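PDB 2EJT: N(2),N(2)-dimethylguanosine tRNA methyltransferase from Pyrococcus horikoshii, which probably dimethylates the N2 atom of a single guanine at position 26 of a number of tRNAs, using S-adenosyl-L-methionine as the methyl donor. Local coordinates for residues I50-L55 / H133-D138; D120-M125 / M144-T149. One frame throughout, in Å; residues are numbered along the deposited sequence.

Interaction 1 (I50-L55 / H133-D138). With SAM (S-adenosylmethionine), chain B.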
loop_
_atom_site.group_PDB
_atom_site.type_symbol
_atom_site.label_atom_id
_atom_site.label_comp_id
_atom_site.label_asym_id
_atom_site.label_seq_id
_atom_site.Cartn_x
_atom_site.Cartn_y
_atom_site.Cartn_z
ATOM N N ILE A 50 8.638 1.457 17.736
ATOM C CA ILE A 50 7.281 1.363 18.262
ATOM C C ILE A 50 6.312 1.271 17.082
ATOM O O ILE A 50 6.201 2.200 16.280
ATOM C CB ILE A 50 6.952 2.596 19.124
ATOM C CG1 ILE A 50 8.058 2.797 20.173
ATOM C CG2 ILE A 50 5.612 2.408 19.813
ATOM C CD1 ILE A 50 7.969 4.117 20.921
ATOM N N VAL A 51 5.611 0.144 16.983
ATOM C CA VAL A 51 4.693 -0.075 15.875
ATOM C C VAL A 51 3.278 -0.438 16.302
ATOM O O VAL A 51 3.062 -1.028 17.367
ATOM C CB VAL A 51 5.222 -1.183 14.943
ATOM C CG1 VAL A 51 6.656 -0.863 14.523
ATOM C CG2 VAL A 51 5.150 -2.535 15.642
ATOM N N LEU A 52 2.323 -0.084 15.448
ATOM C CA LEU A 52 0.914 -0.345 15.697
ATOM C C LEU A 52 0.211 -1.098 14.577
ATOM O O LEU A 52 0.327 -0.751 13.399
ATOM C CB LEU A 52 0.157 0.972 15.937
ATOM C CG LEU A 52 -1.377 0.846 15.896
ATOM C CD1 LEU A 52 -1.864 -0.093 17.010
ATOM C CD2 LEU A 52 -2.009 2.225 16.050
ATOM N N ASP A 53 -0.525 -2.127 14.975
ATOM C CA ASP A 53 -1.331 -2.939 14.074
ATOM C C ASP A 53 -2.757 -2.525 14.503
ATOM O O ASP A 53 -3.394 -3.179 15.328
ATOM C CB ASP A 53 -1.035 -4.421 14.338
ATOM C CG ASP A 53 -1.949 -5.359 13.575
ATOM O OD1 ASP A 53 -2.658 -4.909 12.649
ATOM O OD2 ASP A 53 -1.938 -6.567 13.905
ATOM N N ALA A 54 -3.212 -1.399 13.948
ATOM C CA ALA A 54 -4.510 -0.778 14.254
ATOM C C ALA A 54 -5.769 -1.650 14.264
ATOM O O ALA A 54 -6.637 -1.463 15.118
ATOM C CB ALA A 54 -4.727 0.422 13.325
ATOM N N LEU A 55 -5.887 -2.562 13.302
ATOM C CA LEU A 55 -7.029 -3.476 13.212
ATOM C C LEU A 55 -6.434 -4.865 12.973
ATOM O O LEU A 55 -6.277 -5.291 11.829
ATOM C CB LEU A 55 -7.940 -3.075 12.046
ATOM C CG LEU A 55 -8.395 -1.612 12.021
ATOM C CD1 LEU A 55 -7.466 -0.824 11.127
ATOM C CD2 LEU A 55 -9.811 -1.506 11.494
ATOM N N HIS A 133 6.342 4.862 15.464
ATOM C CA HIS A 133 7.318 5.013 14.393
ATOM C C HIS A 133 6.691 4.410 13.138
ATOM O O HIS A 133 7.039 4.769 12.018
ATOM C CB HIS A 133 8.601 4.251 14.731
ATOM C CG HIS A 133 9.312 4.773 15.937
ATOM N ND1 HIS A 133 9.836 6.045 15.996
ATOM C CD2 HIS A 133 9.591 4.195 17.128
ATOM C CE1 HIS A 133 10.410 6.230 17.171
ATOM N NE2 HIS A 133 10.276 5.122 17.877
ATOM N N PHE A 134 5.763 3.483 13.337
ATOM C CA PHE A 134 5.090 2.842 12.215
ATOM C C PHE A 134 3.682 2.384 12.563
ATOM O O PHE A 134 3.458 1.734 13.585
ATOM C CB PHE A 134 5.885 1.630 11.718
ATOM C CG PHE A 134 5.145 0.801 10.697
ATOM C CD1 PHE A 134 4.893 1.301 9.421
ATOM C CD2 PHE A 134 4.669 -0.467 11.023
ATOM C CE1 PHE A 134 4.172 0.553 8.484
ATOM C CE2 PHE A 134 3.950 -1.221 10.094
ATOM C CZ PHE A 134 3.701 -0.711 8.821
ATOM N N ILE A 135 2.738 2.730 11.696
ATOM C CA ILE A 135 1.349 2.341 11.871
ATOM C C ILE A 135 0.897 1.612 10.622
ATOM O O ILE A 135 1.156 2.058 9.504
ATOM C CB ILE A 135 0.422 3.561 12.084
ATOM C CG1 ILE A 135 0.769 4.267 13.401
ATOM C CG2 ILE A 135 -1.042 3.105 12.081
ATOM C CD1 ILE A 135 -0.100 5.500 13.689
ATOM N N ASP A 136 0.238 0.477 10.811
ATOM C CA ASP A 136 -0.265 -0.290 9.682
ATOM C C ASP A 136 -1.789 -0.294 9.748
ATOM O O ASP A 136 -2.381 -0.811 10.695
ATOM C CB ASP A 136 0.277 -1.727 9.712
ATOM C CG ASP A 136 0.062 -2.463 8.395
ATOM O OD1 ASP A 136 0.822 -3.411 8.104
ATOM O OD2 ASP A 136 -0.870 -2.099 7.648
ATOM N N LEU A 137 -2.413 0.322 8.751
ATOM C CA LEU A 137 -3.860 0.384 8.674
ATOM C C LEU A 137 -4.339 -0.624 7.644
ATOM O O LEU A 137 -4.249 -0.376 6.442
ATOM C CB LEU A 137 -4.318 1.785 8.253
ATOM C CG LEU A 137 -3.917 2.954 9.147
ATOM C CD1 LEU A 137 -4.491 4.247 8.572
ATOM C CD2 LEU A 137 -4.420 2.714 10.563
ATOM N N ASP A 138 -4.851 -1.755 8.116
ATOM C CA ASP A 138 -5.342 -2.801 7.223
ATOM C C ASP A 138 -6.814 -3.094 7.510
ATOM O O ASP A 138 -7.142 -4.085 8.158
ATOM C CB ASP A 138 -4.522 -4.076 7.407
ATOM C CG ASP A 138 -4.971 -5.188 6.484
ATOM O OD1 ASP A 138 -5.260 -6.302 6.976
ATOM O OD2 ASP A 138 -5.033 -4.950 5.257
HETATM N N SAM B . -4.912 -6.794 10.111
HETATM C CA SAM B . -5.235 -7.969 9.521
HETATM C C SAM B . -4.532 -9.120 9.068
HETATM O O SAM B . -5.227 -10.185 9.375
HETATM O OXT SAM B . -3.426 -9.021 8.474
HETATM C CB SAM B . -6.779 -7.763 9.414
HETATM C CG SAM B . -8.080 -7.018 9.592
HETATM S SD SAM B . -9.770 -7.214 9.295
HETATM C CE SAM B . -9.993 -7.520 7.554
HETATM C "C5'" SAM B . -10.370 -5.728 9.884
HETATM C "C4'" SAM B . -11.210 -5.913 11.208
HETATM O "O4'" SAM B . -11.252 -4.559 11.663
HETATM C "C3'" SAM B . -11.799 -6.786 12.309
HETATM O "O3'" SAM B . -11.107 -7.744 13.182
HETATM C "C2'" SAM B . -12.610 -5.802 13.162
HETATM O "O2'" SAM B . -13.488 -6.057 14.104
HETATM C "C1'" SAM B . -12.226 -4.414 12.690
HETATM N N9 SAM B . -12.659 -2.928 13.061
HETATM C C8 SAM B . -13.688 -2.298 12.509
HETATM N N7 SAM B . -13.788 -1.095 13.007
HETATM C C5 SAM B . -12.833 -0.918 13.890
HETATM C C6 SAM B . -12.452 0.151 14.716
HETATM N N6 SAM B . -13.136 1.292 14.691
HETATM N N1 SAM B . -11.363 0.012 15.559
HETATM C C2 SAM B . -10.647 -1.149 15.604
HETATM N N3 SAM B . -10.997 -2.196 14.810
HETATM C C4 SAM B . -12.083 -2.113 13.945
HETATM O O HOH W 1 -4.322 -2.959 10.695
#
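Leu52 fits between Phe134 and Asp136 in the parallel ladder joining inner strands 50-53 and 132-137 of the Rossmann-like sheet of a class I methyltransferase. This middle is tight: Leu52 N donates to Phe134 O at 2.8 Å, and Leu52 O takes Asp136 N at 2.9 Å. Leu52 and Ile135 lie side by side on one face; on the other, Val51 CG1 packs against Phe134 CB (3.8 Å), where Phe65 also touches Val51. The Ile50 and His133 end is the solvent side, though still well covered. There Ile50 O accepts from both Phe134 N and His133 N, and His133, its CG beside the backbone N (chi1 -64°), brings the imidazole edge up to Ile50, with CD2 3.0 Å from Ile50 N in the ring plane and 3.7 Å from Ile50 CB. With an alanine here the imidazole is gone, which would probably uncover the CB, CG1 and CD1 side of Ile50. Beyond the strand ends, toward SAM, the looser segments splay, the CA atoms of Leu55 and Asp138 6.3 Å apart. Ala54 N makes a weak bond to Asp136 O, and a water accepts from Leu55 N and Asp138 N. Leu55 O receives the amino N of SAM at 2.7 Å.

Interaction 2 (D120-M125 / M144-T149); sequences DANRLM and MEFLDT. With SAM (S-adenosylmethionine), chain B.
The adenine end of the SAM pocket, in this Rossmann-like methyltransferase fold, is built where Asp120 and Asn122 meet Phe146: the start of helix 121-127 lies beside helix 144-153. The two short segments run almost parallel, at 5°, with their axes 9.4 Å apart. Asp120 is the N-cap of its helix, and its OD1 does double duty. SAM N6 donates to Asp120 OD1 at 2.6 Å in a practically straight line (178°), while the backbone Asn122 N reaches the same oxygen from above the carboxylate plane as the capping bond. Ala121 N then donates to SAM N1 at 2.7 Å, so both hydrogen-bonding atoms on this side of the adenine are read. The Phe146 ring turns its edge to the base, with CE1 3.5 Å from SAM N6, and Glu145 CG rests over the centre of one ring face. Asn122 carries the direct polar link between the helices. Its ND2 donates within the amide plane to Glu145 O at 2.9 Å, though it meets that carbonyl from above its plane, and its OD1 accepts from a water that in turn accepts from Thr149 N. One turn further on the packing is apolar and close: Met125 CB is 3.5 Å from Thr149 CG2. Met125 bends at its last torsion (chi3 -72°), which brings its CE to 4.1 Å from Phe146 CB. A second water joins the helices, donating to Asn122 O and hydrogen-bonded to Thr149 OG1 at 2.6 Å.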
loop_
_atom_site.group_PDB
_atom_site.type_symbol
_atom_site.label_atom_id
_atom_site.label_comp_id
_atom_site.label_asym_id
_atom_site.label_seq_id
_atom_site.Cartn_x
_atom_site.Cartn_y
_atom_site.Cartn_z
ATOM N N ASP A 120 -11.667 1.184 19.808
ATOM C CA ASP A 120 -11.827 1.787 18.497
ATOM C C ASP A 120 -10.419 2.245 18.132
ATOM O O ASP A 120 -9.749 2.890 18.942
ATOM C CB ASP A 120 -12.748 3.010 18.580
ATOM C CG ASP A 120 -13.061 3.610 17.216
ATOM O OD1 ASP A 120 -12.362 3.292 16.234
ATOM O OD2 ASP A 120 -14.007 4.413 17.127
ATOM N N ALA A 121 -9.968 1.906 16.929
ATOM C CA ALA A 121 -8.636 2.299 16.482
ATOM C C ALA A 121 -8.471 3.816 16.580
ATOM O O ALA A 121 -7.403 4.300 16.952
ATOM C CB ALA A 121 -8.405 1.836 15.044
ATOM N N ASN A 122 -9.526 4.561 16.248
ATOM C CA ASN A 122 -9.466 6.020 16.312
ATOM C C ASN A 122 -9.278 6.525 17.736
ATOM O O ASN A 122 -8.624 7.540 17.953
ATOM C CB ASN A 122 -10.725 6.666 15.708
ATOM C CG ASN A 122 -10.632 6.823 14.203
ATOM O OD1 ASN A 122 -9.618 7.295 13.689
ATOM N ND2 ASN A 122 -11.689 6.434 13.487
ATOM N N ARG A 123 -9.844 5.817 18.708
ATOM C CA ARG A 123 -9.713 6.233 20.097
ATOM C C ARG A 123 -8.296 5.958 20.592
ATOM O O ARG A 123 -7.683 6.809 21.238
ATOM C CB ARG A 123 -10.731 5.511 20.982
ATOM C CG ARG A 123 -10.846 6.119 22.377
ATOM C CD ARG A 123 -11.510 5.159 23.342
ATOM N NE ARG A 123 -11.476 5.633 24.723
ATOM C CZ ARG A 123 -11.694 4.855 25.780
ATOM N NH1 ARG A 123 -11.958 3.565 25.611
ATOM N NH2 ARG A 123 -11.650 5.363 27.005
ATOM N N LEU A 124 -7.776 4.772 20.279
ATOM C CA LEU A 124 -6.420 4.405 20.687
ATOM C C LEU A 124 -5.376 5.351 20.079
ATOM O O LEU A 124 -4.503 5.862 20.781
ATOM C CB LEU A 124 -6.109 2.957 20.273
ATOM C CG LEU A 124 -4.677 2.443 20.512
ATOM C CD1 LEU A 124 -4.278 2.660 21.968
ATOM C CD2 LEU A 124 -4.591 0.959 20.165
ATOM N N MET A 125 -5.475 5.587 18.775
ATOM C CA MET A 125 -4.528 6.455 18.094
ATOM C C MET A 125 -4.591 7.889 18.604
ATOM O O MET A 125 -3.567 8.572 18.646
ATOM C CB MET A 125 -4.743 6.404 16.571
ATOM C CG MET A 125 -4.347 5.066 15.945
ATOM S SD MET A 125 -4.307 5.064 14.137
ATOM C CE MET A 125 -6.067 5.115 13.744
ATOM N N MET A 144 -10.098 5.270 5.037
ATOM C CA MET A 144 -10.367 6.689 5.224
ATOM C C MET A 144 -10.909 7.167 6.571
ATOM O O MET A 144 -10.631 8.290 6.972
ATOM C CB MET A 144 -11.260 7.196 4.090
ATOM C CG MET A 144 -10.566 7.113 2.742
ATOM S SD MET A 144 -8.907 7.840 2.792
ATOM C CE MET A 144 -9.298 9.597 3.103
ATOM N N GLU A 145 -11.665 6.335 7.278
ATOM C CA GLU A 145 -12.190 6.752 8.579
ATOM C C GLU A 145 -11.105 6.748 9.666
ATOM O O GLU A 145 -11.323 7.245 10.768
ATOM C CB GLU A 145 -13.335 5.831 9.004
ATOM C CG GLU A 145 -12.902 4.411 9.350
ATOM C CD GLU A 145 -14.073 3.433 9.424
ATOM O OE1 GLU A 145 -14.985 3.659 10.246
ATOM O OE2 GLU A 145 -14.081 2.440 8.659
ATOM N N PHE A 146 -9.938 6.191 9.345
ATOM C CA PHE A 146 -8.836 6.099 10.303
ATOM C C PHE A 146 -7.619 6.928 9.918
ATOM O O PHE A 146 -6.750 7.177 10.750
ATOM C CB PHE A 146 -8.380 4.641 10.436
ATOM C CG PHE A 146 -9.484 3.690 10.787
ATOM C CD1 PHE A 146 -10.096 3.743 12.039
ATOM C CD2 PHE A 146 -9.927 2.754 9.859
ATOM C CE1 PHE A 146 -11.137 2.876 12.356
ATOM C CE2 PHE A 146 -10.967 1.884 10.168
ATOM C CZ PHE A 146 -11.574 1.945 11.418
ATOM N N LEU A 147 -7.558 7.343 8.657
ATOM C CA LEU A 147 -6.418 8.086 8.144
ATOM C C LEU A 147 -5.999 9.346 8.899
ATOM O O LEU A 147 -4.836 9.484 9.288
ATOM C CB LEU A 147 -6.648 8.433 6.670
ATOM C CG LEU A 147 -5.490 9.189 6.005
ATOM C CD1 LEU A 147 -4.213 8.353 6.091
ATOM C CD2 LEU A 147 -5.831 9.492 4.555
ATOM N N ASP A 148 -6.936 10.264 9.107
ATOM C CA ASP A 148 -6.602 11.507 9.775
ATOM C C ASP A 148 -6.010 11.301 11.168
ATOM O O ASP A 148 -5.038 11.956 11.538
ATOM C CB ASP A 148 -7.828 12.426 9.844
ATOM C CG ASP A 148 -7.468 13.843 10.284
ATOM O OD1 ASP A 148 -6.679 14.500 9.578
ATOM O OD2 ASP A 148 -7.970 14.293 11.333
ATOM N N THR A 149 -6.575 10.378 11.935
ATOM C CA THR A 149 -6.064 10.127 13.271
ATOM C C THR A 149 -4.712 9.416 13.212
ATOM O O THR A 149 -3.854 9.645 14.063
ATOM C CB THR A 149 -7.069 9.298 14.111
ATOM O OG1 THR A 149 -8.351 9.947 14.102
ATOM C CG2 THR A 149 -6.588 9.191 15.559
HETATM N N SAM B . -4.912 -6.794 10.111
HETATM C CA SAM B . -5.235 -7.969 9.521
HETATM C C SAM B . -4.532 -9.120 9.068
HETATM O O SAM B . -5.227 -10.185 9.375
HETATM O OXT SAM B . -3.426 -9.021 8.474
HETATM C CB SAM B . -6.779 -7.763 9.414
HETATM C CG SAM B . -8.080 -7.018 9.592
HETATM S SD SAM B . -9.770 -7.214 9.295
HETATM C CE SAM B . -9.993 -7.520 7.554
HETATM C "C5'" SAM B . -10.370 -5.728 9.884
HETATM C "C4'" SAM B . -11.210 -5.913 11.208
HETATM O "O4'" SAM B . -11.252 -4.559 11.663
HETATM C "C3'" SAM B . -11.799 -6.786 12.309
HETATM O "O3'" SAM B . -11.107 -7.744 13.182
HETATM C "C2'" SAM B . -12.610 -5.802 13.162
HETATM O "O2'" SAM B . -13.488 -6.057 14.104
HETATM C "C1'" SAM B . -12.226 -4.414 12.690
HETATM N N9 SAM B . -12.659 -2.928 13.061
HETATM C C8 SAM B . -13.688 -2.298 12.509
HETATM N N7 SAM B . -13.788 -1.095 13.007
HETATM C C5 SAM B . -12.833 -0.918 13.890
HETATM C C6 SAM B . -12.452 0.151 14.716
HETATM N N6 SAM B . -13.136 1.292 14.691
HETATM N N1 SAM B . -11.363 0.012 15.559
HETATM C C2 SAM B . -10.647 -1.149 15.604
HETATM N N3 SAM B . -10.997 -2.196 14.810
HETATM C C4 SAM B . -12.083 -2.113 13.945
HETATM O O HOH W 2 -9.305 9.110 11.536
HETATM O O HOH W 3 -9.971 9.848 16.137
#

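From the N terminus the chain passes 50-55, then 120-125, 133-138 and 144-149, so interactions 1 and 2 cross. Interaction 1 closes a 77-residue excursion that includes strands 73-78 and 113-118 and helix 121-127, bringing strand 132-137 alongside strand 50-53. Interaction 2 closes a shorter loop of 18 residues, whose middle is strand 132-137 itself. One joins two neighbouring strands in the middle of the sheet, the other two helices on one of its faces. They touch: Leu52 CD2 packs on Met125 CG (3.7 Å), Leu55 CD2 on Phe146 CE2 (3.8 Å). SAM touches both: its amino group bonds at interaction 1, where Leu55 also packs on the base, and the adenine edge at interaction 2.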